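PDB 3FJ1: putative phosphosugar isomerase, which probably binds phosphorylated or amino sugars through two SIS domains and may act as a sugar isomerase or aminotransferase, its exact reaction being unestablished. Local coordinates for residues A[273-278]-A[292-297]; A[256-261]-A[285-290]; A[208-213]-A[235-240]; A[191-196]-A[298-303]. All coordinates share one frame; numbering follows the deposited sequence. Where two conformers were deposited one is given.

Contact 1. Residues A[273-278]-A[292-297]; sequences IADQIA and TRARVL
With CG of Asp275 anti to its carbonyl carbon (chi1 -78°), the carboxylate leans off the flank of helix 267-279 and spreads across the turn at 292-294, whose backbone N-H groups converge on it. OD2 takes the N-H of Thr292 on its syn side, 2.9 Å from N to OD2 and almost straight at 171°. The hydroxyl of the same threonine adds a weak bond, OG1 to OD2 at 3.3 Å, and the two side chains cross at about a right angle. OD1 is shared by two successive amides: Ala294 N approaches at 2.8 Å nearly along the C-O axis, whereas Arg293 N, 2.9 Å from OD1, stands well above the carboxylate plane on the same face. Three amides, with a weak bond from the hydroxyl, would fix the rotation of the carboxylate, and their dipoles would be expected to stabilise its negative charge.

In the second SIS domain this turn leads into strand 295-296, an outermost strand of the five-stranded parallel sheet, so the helix grips the chain just before it enters the sheet. Beside these bonds, Ala274 CB meets Ala294 CB at 4.0 Å, and Ala294 also packs on Val284 of the adjoining strand. One helical turn beyond Asp275, the small side chain of Ala278 lies against the aliphatic start of Arg293, CB to CG 3.5 Å in the conformer given.

Contact 2. Residues A[256-261]-A[285-290]; sequences PVLGFA and FATTGR
Strands 257-259 and 284-286 run side by side in the same direction, the touching parts only 8° apart, with Leu258 level with Phe285 and Gly259 with Ala286. Phe285 N donates to Val257 O at 2.9 Å, Gly259 N to Phe285 O at 2.8 Å, and Thr287 N to Gly259 O at 3.0 Å. The Phe285 side chain shares a face of the sheet with Leu258, and Val257 O lies at the edge of its ring, in plane.

Beyond the last bridge, Thr287 replaces a backbone acceptor with its hydroxyl. With OG1 held between its backbone N and carbonyl carbon (chi1 64°), it accepts the N-H of Ala261, N to OG1 2.8 Å. Replacing Thr287 by a valine would probably leave this buried amide without its acceptor and the segment after strand 257-259 less firmly held to residue 287. Alongside, Ala261 CB rests on the methyl of Thr288, CB to CG2 3.6 Å. The hydroxyl of Thr288 is turned elsewhere: OG1 accepts from Arg290 N in an ST turn and also bonds to Glu267.

Both segments, just past their strands, meet Arg301, which bonds to Ala261 O and, more weakly, to Thr287 O. Helix 267-279 connects the two strands, making this a beta-alpha-beta crossover, the repeating unit of the three-layered alpha/beta sandwich of SIS domains.

Contact 3. Residues A[208-213]-A[235-240]; sequences LFTLGR and AESYSS
Phe209 and Tyr238 lie side by side and point the same way, Phe209 CD1 reaching Tyr238 CE1 at 3.8 Å near the plane of the tyrosine ring. In the conformer given, Glu236 runs alongside the phenylalanine too, its carboxylate nearly perpendicular to that ring and OE1 set at the ring edge, 4.0 Å from Phe209 CE1; Tyr238 OH lies doubtfully close to the same oxygen. Next along this face, Leu211 CD2 packs on Tyr238 CB at 3.8 Å. On the other face Thr210 OG1 sits 3.3 Å from Ser237 CB.

These pairs are kept in step by parallel strands 208-212 and 235-239. Glu236 N donates to Leu208 O and Thr210 N to Glu236 O; the pattern continues to Ser240 N, 2.9 Å from Gly212 O. Helix 217-231, the crossover of this beta-alpha-beta unit, covers the Thr210 face: Ser220 O bonds to Thr210 OG1, while Asn221 and Ser220 bond to Ser237 OG.

Arg213, just past strand 208-212, forms a salt bridge with Asp106 of the second subunit, which probably balances the arginine's charge across the subunit boundary.

Contact 4. Residues A[191-196]-A[298-303]; sequences SRIDWP and EHVRSG
Ile193 and Trp195 meet residues 298-300 where the link into helix 196-204 crosses the loop leaving strand 295-296, the last strand of the second SIS-domain sheet. Trp195 is itself the N-cap residue of that helix.

The apolar contacts centre on Ile193. Its CD1 reaches Val300 CG2 at 3.8 Å, the two side chains crossing obliquely, while its CG2 packs against Glu298 CB at 3.9 Å. The extended chain of Glu298 continues across the isoleucine, with CG 3.9 Å from Ile193 CD1. Ser315 of helix 308-326 touches both Ile193 and Trp195, and Val300 also packs on Thr186 and Ala189 of helix 183-191.

The polar contacts are fewer. A water lies between the loops, 2.9 Å from Glu298 OE2 and 3.3 Å from Arg192 O, a weak link at most. The direct bond comes from the indole: with CG of Trp195 anti to the carbonyl carbon (chi1 -60°), NE1 donates to Glu298 O at 2.8 Å, and the indole packs on Leu297 and Thr287. A phenylalanine in place of Trp195 would probably leave the carbonyl of Glu298 without this donor and open a gap beside Leu297 and Thr287. The indole N-H meets a lone pair of Glu298 O, which lies only 3° out of the ring plane.

Contacts 2 and 3 pair strands of one parallel sheet, strand order 235-239, 208-212, 257-259, 284-286, 295-296, which contact 1 reaches through strand 295-296. Contacts 2 and 3 have centres about 10 Å apart and join through Leu258 N to Phe209 O, 2.8 Å; contacts 1 and 2, with centres about 7 Å apart, join through Leu297 N to Ala286 O, 2.8 Å. Helix 267-279 also reaches from contact 1 to contact 3, with Ile277 CD1 3.8 Å from Leu211 CD1. Contact 4 closes a long loop around the other three. It meets contact 2 where Thr288 N lies 3.6 Å from His299 CE1, but stays about 8 Å from contact 3 at the nearest atoms.

Contact 1. Residues A[273-278]-A[292-297]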
loop_
_atom_site.group_PDB
_atom_site.type_symbol
_atom_site.label_atom_id
_atom_site.label_comp_id
_atom_site.label_asym_id
_atom_site.label_seq_id
_atom_site.Cartn_x
_atom_site.Cartn_y
_atom_site.Cartn_z
ATOM N N ILE A 273 -9.416 -17.084 -10.632
ATOM C CA ILE A 273 -8.371 -17.384 -9.637
ATOM C C ILE A 273 -8.972 -18.113 -8.428
ATOM O O ILE A 273 -8.349 -19.019 -7.897
ATOM C CB ILE A 273 -7.628 -16.116 -9.188
ATOM C CG1 ILE A 273 -6.820 -15.557 -10.359
ATOM C CG2 ILE A 273 -6.740 -16.412 -7.938
ATOM C CD1 ILE A 273 -5.618 -16.392 -10.757
ATOM N N ALA A 274 -10.181 -17.727 -8.015
ATOM C CA ALA A 274 -10.838 -18.357 -6.876
ATOM C C ALA A 274 -10.988 -19.847 -7.188
ATOM O O ALA A 274 -10.678 -20.717 -6.366
ATOM C CB ALA A 274 -12.193 -17.687 -6.599
ATOM N N ASP A 275 -11.444 -20.142 -8.398
ATOM C CA ASP A 275 -11.594 -21.526 -8.816
ATOM C C ASP A 275 -10.259 -22.291 -8.893
ATOM O O ASP A 275 -10.221 -23.447 -8.491
ATOM C CB ASP A 275 -12.361 -21.616 -10.147
ATOM C CG ASP A 275 -13.866 -21.429 -9.969
ATOM O OD1 ASP A 275 -14.380 -21.548 -8.842
ATOM O OD2 ASP A 275 -14.567 -21.203 -10.971
ATOM N N GLN A 276 -9.190 -21.641 -9.379
ATOM C CA GLN A 276 -7.868 -22.263 -9.496
ATOM C C GLN A 276 -7.339 -22.673 -8.124
ATOM O O GLN A 276 -6.768 -23.776 -7.948
ATOM C CB GLN A 276 -6.856 -21.312 -10.149
ATOM C CG GLN A 276 -6.991 -21.156 -11.658
ATOM C CD GLN A 276 -5.999 -20.152 -12.222
ATOM O OE1 GLN A 276 -4.861 -20.038 -11.736
ATOM N NE2 GLN A 276 -6.438 -19.375 -13.221
ATOM N N ILE A 277 -7.559 -21.778 -7.161
ATOM C CA ILE A 277 -7.164 -22.008 -5.778
ATOM C C ILE A 277 -7.964 -23.210 -5.211
ATOM O O ILE A 277 -7.376 -24.146 -4.618
ATOM C CB ILE A 277 -7.317 -20.740 -4.925
ATOM C CG1 ILE A 277 -6.371 -19.631 -5.416
ATOM C CG2 ILE A 277 -7.051 -21.070 -3.451
ATOM C CD1 ILE A 277 -6.683 -18.290 -4.828
ATOM N N ALA A 278 -9.288 -23.212 -5.420
ATOM C CA ALA A 278 -10.156 -24.320 -4.985
ATOM C C ALA A 278 -9.764 -25.647 -5.642
ATOM O O ALA A 278 -9.861 -26.711 -5.017
ATOM C CB ALA A 278 -11.635 -23.990 -5.288
ATOM N N THR A 292 -17.306 -21.843 -10.229
ATOM C CA THR A 292 -17.844 -23.166 -10.492
ATOM C C THR A 292 -17.249 -24.226 -9.559
ATOM O O THR A 292 -17.807 -25.322 -9.449
ATOM C CB THR A 292 -17.597 -23.523 -11.964
ATOM O OG1 THR A 292 -16.218 -23.809 -12.179
ATOM C CG2 THR A 292 -17.971 -22.333 -12.851
ATOM N N ARG A 293 -16.140 -23.894 -8.886
ATOM C CA ARG A 293 -15.438 -24.777 -7.952
ATOM C C ARG A 293 -15.483 -24.142 -6.544
ATOM O O ARG A 293 -15.910 -24.745 -5.574
ATOM C CB ARG A 293 -13.988 -24.920 -8.434
ATOM C CG ARG A 293 -13.144 -25.979 -7.739
ATOM C CD ARG A 293 -13.163 -27.301 -8.489
ATOM N NE ARG A 293 -12.331 -27.255 -9.699
ATOM C CZ ARG A 293 -12.173 -28.271 -10.542
ATOM N NH1 ARG A 293 -12.793 -29.421 -10.323
ATOM N NH2 ARG A 293 -11.392 -28.140 -11.612
ATOM N N ALA A 294 -15.008 -22.900 -6.440
ATOM C CA ALA A 294 -15.072 -22.167 -5.178
ATOM C C ALA A 294 -16.558 -22.038 -4.789
ATOM O O ALA A 294 -17.440 -22.070 -5.669
ATOM C CB ALA A 294 -14.418 -20.754 -5.320
ATOM N N ARG A 295 -16.841 -21.938 -3.495
ATOM C CA ARG A 295 -18.213 -21.848 -3.019
ATOM C C ARG A 295 -18.762 -20.449 -3.254
ATOM O O ARG A 295 -18.020 -19.477 -3.069
ATOM C CB ARG A 295 -18.282 -22.220 -1.527
ATOM C CG ARG A 295 -17.832 -23.657 -1.263
ATOM C CD ARG A 295 -18.014 -24.086 0.191
ATOM N NE ARG A 295 -19.417 -24.143 0.629
ATOM C CZ ARG A 295 -19.805 -24.486 1.864
ATOM N NH1 ARG A 295 -18.893 -24.800 2.791
ATOM N NH2 ARG A 295 -21.104 -24.514 2.178
ATOM N N VAL A 296 -20.030 -20.343 -3.684
ATOM C CA VAL A 296 -20.663 -19.029 -3.890
ATOM C C VAL A 296 -21.134 -18.473 -2.563
ATOM O O VAL A 296 -21.836 -19.160 -1.808
ATOM C CB VAL A 296 -21.869 -19.092 -4.859
ATOM C CG1 VAL A 296 -22.553 -17.743 -4.936
ATOM C CG2 VAL A 296 -21.406 -19.609 -6.233
ATOM N N LEU A 297 -20.717 -17.243 -2.248
ATOM C CA LEU A 297 -21.192 -16.580 -1.048
ATOM C C LEU A 297 -22.388 -15.720 -1.393
ATOM O O LEU A 297 -22.384 -14.994 -2.401
ATOM C CB LEU A 297 -20.140 -15.666 -0.427
ATOM C CG LEU A 297 -18.946 -16.305 0.265
ATOM C CD1 LEU A 297 -17.841 -15.232 0.454
ATOM C CD2 LEU A 297 -19.344 -16.962 1.576
#

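Contact 2. Residues A[256-261]-A[285-290]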
loop_
_atom_site.group_PDB
_atom_site.type_symbol
_atom_site.label_atom_id
_atom_site.label_comp_id
_atom_site.label_asym_id
_atom_site.label_seq_id
_atom_site.Cartn_x
_atom_site.Cartn_y
_atom_site.Cartn_z
ATOM N N PRO A 256 -8.997 -20.532 5.193
ATOM C CA PRO A 256 -10.043 -20.158 4.248
ATOM C C PRO A 256 -9.683 -18.892 3.453
ATOM O O PRO A 256 -9.012 -17.968 3.962
ATOM C CB PRO A 256 -11.269 -19.868 5.137
ATOM C CG PRO A 256 -10.965 -20.438 6.454
ATOM C CD PRO A 256 -9.473 -20.462 6.586
ATOM N N VAL A 257 -10.161 -18.865 2.213
ATOM C CA VAL A 257 -9.907 -17.759 1.299
ATOM C C VAL A 257 -11.257 -17.147 0.927
ATOM O O VAL A 257 -12.205 -17.862 0.611
ATOM C CB VAL A 257 -9.181 -18.273 0.044
ATOM C CG1 VAL A 257 -8.932 -17.142 -0.953
ATOM C CG2 VAL A 257 -7.870 -18.975 0.432
ATOM N N LEU A 258 -11.350 -15.823 0.992
ATOM C CA LEU A 258 -12.573 -15.123 0.662
ATOM C C LEU A 258 -12.316 -14.153 -0.487
ATOM O O LEU A 258 -11.583 -13.166 -0.320
ATOM C CB LEU A 258 -13.039 -14.351 1.886
ATOM C CG LEU A 258 -14.485 -13.872 1.969
ATOM C CD1 LEU A 258 -14.678 -13.076 3.270
ATOM C CD2 LEU A 258 -15.023 -13.127 0.755
ATOM N N GLY A 259 -12.916 -14.418 -1.644
ATOM C CA GLY A 259 -12.775 -13.559 -2.806
ATOM C C GLY A 259 -13.880 -12.518 -2.913
ATOM O O GLY A 259 -15.048 -12.864 -3.100
ATOM N N PHE A 260 -13.487 -11.250 -2.777
ATOM C CA PHE A 260 -14.369 -10.099 -2.942
ATOM C C PHE A 260 -14.515 -9.791 -4.425
ATOM O O PHE A 260 -13.597 -9.252 -5.050
ATOM C CB PHE A 260 -13.855 -8.887 -2.162
ATOM C CG PHE A 260 -14.057 -9.020 -0.667
ATOM C CD1 PHE A 260 -15.259 -8.693 -0.111
ATOM C CD2 PHE A 260 -13.047 -9.484 0.166
ATOM C CE1 PHE A 260 -15.455 -8.801 1.261
ATOM C CE2 PHE A 260 -13.221 -9.583 1.524
ATOM C CZ PHE A 260 -14.402 -9.249 2.078
ATOM N N ALA A 261 -15.668 -10.180 -4.974
ATOM C CA ALA A 261 -16.015 -9.912 -6.385
ATOM C C ALA A 261 -17.206 -8.954 -6.513
ATOM O O ALA A 261 -18.292 -9.240 -6.008
ATOM C CB ALA A 261 -16.331 -11.233 -7.116
ATOM N N PHE A 285 -14.160 -19.327 -0.933
ATOM C CA PHE A 285 -15.497 -18.756 -1.065
ATOM C C PHE A 285 -15.372 -17.478 -1.891
ATOM O O PHE A 285 -14.337 -16.796 -1.838
ATOM C CB PHE A 285 -16.051 -18.404 0.313
ATOM C CG PHE A 285 -16.113 -19.563 1.294
ATOM C CD1 PHE A 285 -15.004 -19.914 2.081
ATOM C CD2 PHE A 285 -17.290 -20.272 1.451
ATOM C CE1 PHE A 285 -15.087 -20.962 2.981
ATOM C CE2 PHE A 285 -17.370 -21.306 2.342
ATOM C CZ PHE A 285 -16.261 -21.645 3.117
ATOM N N ALA A 286 -16.396 -17.127 -2.662
ATOM C CA ALA A 286 -16.324 -15.874 -3.443
ATOM C C ALA A 286 -17.696 -15.277 -3.620
ATOM O O ALA A 286 -18.659 -16.020 -3.731
ATOM C CB ALA A 286 -15.633 -16.093 -4.778
ATOM N N THR A 287 -17.784 -13.943 -3.666
ATOM C CA THR A 287 -19.070 -13.205 -3.739
ATOM C C THR A 287 -19.526 -13.035 -5.193
ATOM O O THR A 287 -19.738 -11.926 -5.655
ATOM C CB THR A 287 -18.983 -11.806 -3.072
ATOM O OG1 THR A 287 -18.052 -10.990 -3.799
ATOM C CG2 THR A 287 -18.486 -11.878 -1.573
ATOM N N THR A 288 -19.682 -14.146 -5.888
ATOM C CA THR A 288 -20.076 -14.142 -7.281
ATOM C C THR A 288 -20.596 -15.518 -7.676
ATOM O O THR A 288 -20.090 -16.551 -7.227
ATOM C CB THR A 288 -18.912 -13.750 -8.211
ATOM O OG1 THR A 288 -19.267 -14.040 -9.567
ATOM C CG2 THR A 288 -17.625 -14.490 -7.850
ATOM N N GLY A 289 -21.579 -15.483 -8.568
ATOM C CA GLY A 289 -22.175 -16.668 -9.146
ATOM C C GLY A 289 -21.302 -17.287 -10.206
ATOM O O GLY A 289 -21.572 -18.404 -10.638
ATOM N N ARG A 290 -20.245 -16.586 -10.602
ATOM C CA ARG A 290 -19.361 -17.051 -11.675
ATOM C C ARG A 290 -18.401 -18.176 -11.308
ATOM O O ARG A 290 -17.855 -18.807 -12.198
ATOM C CB ARG A 290 -18.533 -15.900 -12.229
ATOM C CG ARG A 290 -19.339 -14.798 -12.826
ATOM C CD ARG A 290 -18.425 -13.865 -13.537
ATOM N NE ARG A 290 -18.068 -14.448 -14.822
ATOM C CZ ARG A 290 -18.395 -13.948 -16.012
ATOM N NH1 ARG A 290 -19.004 -12.769 -16.129
ATOM N NH2 ARG A 290 -18.037 -14.606 -17.098
#

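Contact 3. Residues A[208-213]-A[235-240]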
loop_
_atom_site.group_PDB
_atom_site.type_symbol
_atom_site.label_atom_id
_atom_site.label_comp_id
_atom_site.label_asym_id
_atom_site.label_seq_id
_atom_site.Cartn_x
_atom_site.Cartn_y
_atom_site.Cartn_z
ATOM N N LEU A 208 -7.391 -15.949 8.061
ATOM C CA LEU A 208 -8.164 -15.689 6.865
ATOM C C LEU A 208 -7.373 -14.986 5.790
ATOM O O LEU A 208 -6.653 -14.049 6.078
ATOM C CB LEU A 208 -9.357 -14.823 7.242
ATOM C CG LEU A 208 -10.277 -14.351 6.109
ATOM C CD1 LEU A 208 -11.045 -15.556 5.537
ATOM C CD2 LEU A 208 -11.204 -13.236 6.580
ATOM N N PHE A 209 -7.530 -15.441 4.538
ATOM C CA PHE A 209 -7.004 -14.734 3.394
ATOM C C PHE A 209 -8.156 -14.085 2.626
ATOM O O PHE A 209 -9.174 -14.714 2.370
ATOM C CB PHE A 209 -6.200 -15.650 2.469
ATOM C CG PHE A 209 -4.999 -16.259 3.128
ATOM C CD1 PHE A 209 -3.936 -15.462 3.492
ATOM C CD2 PHE A 209 -4.927 -17.625 3.352
ATOM C CE1 PHE A 209 -2.803 -16.011 4.086
ATOM C CE2 PHE A 209 -3.817 -18.190 3.954
ATOM C CZ PHE A 209 -2.746 -17.370 4.325
ATOM N N THR A 210 -8.042 -12.792 2.379
ATOM C CA THR A 210 -9.022 -12.071 1.552
ATOM C C THR A 210 -8.381 -11.707 0.209
ATOM O O THR A 210 -7.173 -11.455 0.128
ATOM C CB THR A 210 -9.552 -10.822 2.271
ATOM O OG1 THR A 210 -8.458 -9.942 2.573
ATOM C CG2 THR A 210 -10.277 -11.254 3.571
ATOM N N LEU A 211 -9.196 -11.728 -0.841
ATOM C CA LEU A 211 -8.766 -11.368 -2.172
ATOM C C LEU A 211 -9.674 -10.303 -2.762
ATOM O O LEU A 211 -10.866 -10.210 -2.457
ATOM C CB LEU A 211 -8.780 -12.579 -3.120
ATOM C CG LEU A 211 -8.048 -13.857 -2.717
ATOM C CD1 LEU A 211 -8.201 -14.926 -3.867
ATOM C CD2 LEU A 211 -6.605 -13.596 -2.412
ATOM N N GLY A 212 -9.085 -9.508 -3.638
ATOM C CA GLY A 212 -9.807 -8.515 -4.405
ATOM C C GLY A 212 -9.095 -8.361 -5.746
ATOM O O GLY A 212 -8.001 -8.856 -5.928
ATOM N N ARG A 213 -9.745 -7.707 -6.684
ATOM C CA ARG A 213 -9.151 -7.429 -7.983
ATOM C C ARG A 213 -9.744 -6.108 -8.462
ATOM O O ARG A 213 -10.951 -5.976 -8.565
ATOM C CB ARG A 213 -9.424 -8.578 -8.960
ATOM C CG ARG A 213 -8.855 -8.414 -10.381
ATOM C CD ARG A 213 -7.325 -8.259 -10.365
ATOM N NE ARG A 213 -6.713 -8.415 -11.696
ATOM C CZ ARG A 213 -5.520 -7.922 -12.015
ATOM N NH1 ARG A 213 -4.839 -7.201 -11.138
ATOM N NH2 ARG A 213 -5.015 -8.094 -13.225
ATOM N N ALA A 235 -5.144 -12.110 9.509
ATOM C CA ALA A 235 -5.682 -12.059 8.167
ATOM C C ALA A 235 -4.729 -11.325 7.240
ATOM O O ALA A 235 -3.950 -10.459 7.685
ATOM C CB ALA A 235 -7.056 -11.398 8.139
ATOM N N GLU A 236 -4.791 -11.648 5.951
ATOM C CA GLU A 236 -3.963 -10.982 4.932
ATOM C C GLU A 236 -4.782 -10.811 3.659
ATOM O O GLU A 236 -5.475 -11.752 3.250
ATOM C CB GLU A 236 -2.703 -11.788 4.599
ATOM C CG GLU A 236 -1.682 -11.906 5.712
ATOM C CD GLU A 236 -0.542 -12.862 5.361
ATOM O OE1 GLU A 236 -0.169 -12.979 4.169
ATOM O OE2 GLU A 236 -0.017 -13.509 6.276
ATOM N N SER A 237 -4.696 -9.622 3.060
ATOM C CA SER A 237 -5.367 -9.300 1.815
ATOM C C SER A 237 -4.405 -9.321 0.611
ATOM O O SER A 237 -3.295 -8.764 0.663
ATOM C CB SER A 237 -5.996 -7.913 1.906
ATOM O OG SER A 237 -6.632 -7.607 0.686
ATOM N N TYR A 238 -4.867 -9.878 -0.497
ATOM C CA TYR A 238 -4.058 -9.952 -1.688
ATOM C C TYR A 238 -4.850 -9.634 -2.915
ATOM O O TYR A 238 -6.060 -9.896 -2.958
ATOM C CB TYR A 238 -3.569 -11.388 -1.909
ATOM C CG TYR A 238 -2.582 -11.897 -0.892
ATOM C CD1 TYR A 238 -3.002 -12.569 0.260
ATOM C CD2 TYR A 238 -1.237 -11.751 -1.112
ATOM C CE1 TYR A 238 -2.071 -13.051 1.187
ATOM C CE2 TYR A 238 -0.323 -12.223 -0.221
ATOM C CZ TYR A 238 -0.740 -12.848 0.933
ATOM O OH TYR A 238 0.256 -13.299 1.794
ATOM N N SER A 239 -4.163 -9.098 -3.932
ATOM C CA SER A 239 -4.743 -9.084 -5.252
ATOM C C SER A 239 -4.832 -10.551 -5.687
ATOM O O SER A 239 -3.868 -11.308 -5.539
ATOM C CB SER A 239 -3.873 -8.307 -6.252
ATOM O OG SER A 239 -4.387 -8.418 -7.582
ATOM N N SER A 240 -5.937 -10.918 -6.329
ATOM C CA SER A 240 -6.121 -12.267 -6.869
ATOM C C SER A 240 -5.105 -12.527 -8.015
ATOM O O SER A 240 -4.758 -13.665 -8.324
ATOM C CB SER A 240 -7.571 -12.414 -7.346
ATOM O OG SER A 240 -7.906 -11.428 -8.298
#

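Contact 4. Residues A[191-196]-A[298-303]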
loop_
_atom_site.group_PDB
_atom_site.type_symbol
_atom_site.label_atom_id
_atom_site.label_comp_id
_atom_site.label_asym_id
_atom_site.label_seq_id
_atom_site.Cartn_x
_atom_site.Cartn_y
_atom_site.Cartn_z
ATOM N N SER A 191 -26.747 -6.557 5.211
ATOM C CA SER A 191 -26.495 -6.749 6.627
ATOM C C SER A 191 -27.214 -7.996 7.156
ATOM O O SER A 191 -26.920 -8.438 8.253
ATOM C CB SER A 191 -26.940 -5.534 7.434
ATOM O OG SER A 191 -28.351 -5.382 7.432
ATOM N N ARG A 192 -28.160 -8.531 6.391
ATOM C CA ARG A 192 -28.899 -9.742 6.798
ATOM C C ARG A 192 -28.203 -11.050 6.334
ATOM O O ARG A 192 -28.774 -12.148 6.452
ATOM C CB ARG A 192 -30.351 -9.651 6.301
ATOM C CG ARG A 192 -31.139 -8.494 6.957
ATOM C CD ARG A 192 -32.664 -8.507 6.616
ATOM N NE ARG A 192 -32.962 -8.014 5.258
ATOM C CZ ARG A 192 -33.268 -6.744 4.927
ATOM N NH1 ARG A 192 -33.391 -5.777 5.859
ATOM N NH2 ARG A 192 -33.505 -6.421 3.644
ATOM N N ILE A 193 -26.970 -10.944 5.843
ATOM C CA ILE A 193 -26.183 -12.069 5.375
ATOM C C ILE A 193 -25.029 -12.245 6.379
ATOM O O ILE A 193 -24.451 -11.237 6.832
ATOM C CB ILE A 193 -25.604 -11.783 3.983
ATOM C CG1 ILE A 193 -26.751 -11.705 2.963
ATOM C CG2 ILE A 193 -24.546 -12.837 3.618
ATOM C CD1 ILE A 193 -26.355 -11.156 1.622
ATOM N N ASP A 194 -24.767 -13.479 6.816
ATOM C CA ASP A 194 -23.649 -13.680 7.742
ATOM C C ASP A 194 -22.793 -14.911 7.472
ATOM O O ASP A 194 -21.947 -15.260 8.274
ATOM C CB ASP A 194 -24.099 -13.535 9.203
ATOM C CG ASP A 194 -25.102 -14.564 9.625
ATOM O OD1 ASP A 194 -25.166 -15.652 9.008
ATOM O OD2 ASP A 194 -25.786 -14.300 10.637
ATOM N N TRP A 195 -22.980 -15.517 6.300
ATOM C CA TRP A 195 -22.065 -16.544 5.787
ATOM C C TRP A 195 -21.668 -17.626 6.782
ATOM O O TRP A 195 -20.470 -17.827 7.042
ATOM C CB TRP A 195 -20.794 -15.903 5.189
ATOM C CG TRP A 195 -21.028 -14.960 4.042
ATOM C CD1 TRP A 195 -22.031 -15.032 3.119
ATOM C CD2 TRP A 195 -20.202 -13.848 3.645
ATOM N NE1 TRP A 195 -21.909 -14.029 2.215
ATOM C CE2 TRP A 195 -20.787 -13.291 2.496
ATOM C CE3 TRP A 195 -19.024 -13.288 4.141
ATOM C CZ2 TRP A 195 -20.249 -12.168 1.836
ATOM C CZ3 TRP A 195 -18.504 -12.178 3.506
ATOM C CH2 TRP A 195 -19.121 -11.628 2.356
ATOM N N PRO A 196 -22.653 -18.387 7.278
ATOM C CA PRO A 196 -22.384 -19.443 8.285
ATOM C C PRO A 196 -21.305 -20.468 7.894
ATOM O O PRO A 196 -20.532 -20.898 8.744
ATOM C CB PRO A 196 -23.751 -20.122 8.477
ATOM C CG PRO A 196 -24.595 -19.688 7.335
ATOM C CD PRO A 196 -24.079 -18.348 6.875
ATOM N N GLU A 298 -23.380 -15.775 -0.524
ATOM C CA GLU A 298 -24.577 -14.956 -0.650
ATOM C C GLU A 298 -24.178 -13.485 -0.713
ATOM O O GLU A 298 -23.373 -13.052 0.095
ATOM C CB GLU A 298 -25.440 -15.181 0.570
ATOM C CG GLU A 298 -26.843 -14.816 0.340
ATOM C CD GLU A 298 -27.757 -15.211 1.479
ATOM O OE1 GLU A 298 -27.415 -16.080 2.312
ATOM O OE2 GLU A 298 -28.840 -14.616 1.513
ATOM N N HIS A 299 -24.707 -12.739 -1.689
ATOM C CA HIS A 299 -24.398 -11.312 -1.814
ATOM C C HIS A 299 -25.482 -10.490 -2.508
ATOM O O HIS A 299 -26.334 -11.020 -3.241
ATOM C CB HIS A 299 -23.067 -11.112 -2.571
ATOM C CG HIS A 299 -23.092 -11.660 -3.961
ATOM N ND1 HIS A 299 -22.988 -13.011 -4.231
ATOM C CD2 HIS A 299 -23.293 -11.051 -5.148
ATOM C CE1 HIS A 299 -23.096 -13.200 -5.532
ATOM N NE2 HIS A 299 -23.269 -12.026 -6.117
ATOM N N VAL A 300 -25.405 -9.176 -2.304
ATOM C CA VAL A 300 -26.373 -8.262 -2.883
ATOM C C VAL A 300 -25.700 -7.261 -3.827
ATOM O O VAL A 300 -24.810 -6.508 -3.414
ATOM C CB VAL A 300 -27.148 -7.505 -1.783
ATOM C CG1 VAL A 300 -28.276 -6.700 -2.421
ATOM C CG2 VAL A 300 -27.681 -8.467 -0.683
ATOM N N ARG A 301 -26.095 -7.282 -5.099
ATOM C CA ARG A 301 -25.588 -6.346 -6.058
ATOM C C ARG A 301 -26.314 -4.996 -5.885
ATOM O O ARG A 301 -27.461 -4.951 -5.421
ATOM C CB ARG A 301 -25.726 -6.903 -7.473
ATOM C CG ARG A 301 -24.853 -8.107 -7.760
ATOM C CD ARG A 301 -23.398 -7.706 -7.908
ATOM N NE ARG A 301 -22.481 -8.800 -8.208
ATOM C CZ ARG A 301 -21.437 -9.164 -7.459
ATOM N NH1 ARG A 301 -21.144 -8.567 -6.303
ATOM N NH2 ARG A 301 -20.655 -10.145 -7.890
ATOM N N SER A 302 -25.621 -3.919 -6.250
ATOM C CA SER A 302 -26.042 -2.549 -5.941
ATOM C C SER A 302 -26.631 -1.701 -7.080
ATOM O O SER A 302 -27.230 -0.665 -6.804
ATOM C CB SER A 302 -24.844 -1.800 -5.367
ATOM O OG SER A 302 -23.931 -1.459 -6.376
ATOM N N GLY A 303 -26.467 -2.136 -8.327
ATOM C CA GLY A 303 -26.854 -1.329 -9.487
ATOM C C GLY A 303 -25.701 -0.676 -10.226
ATOM O O GLY A 303 -25.881 -0.178 -11.336
HETATM O O HOH W 1 -29.039 -14.729 4.453
#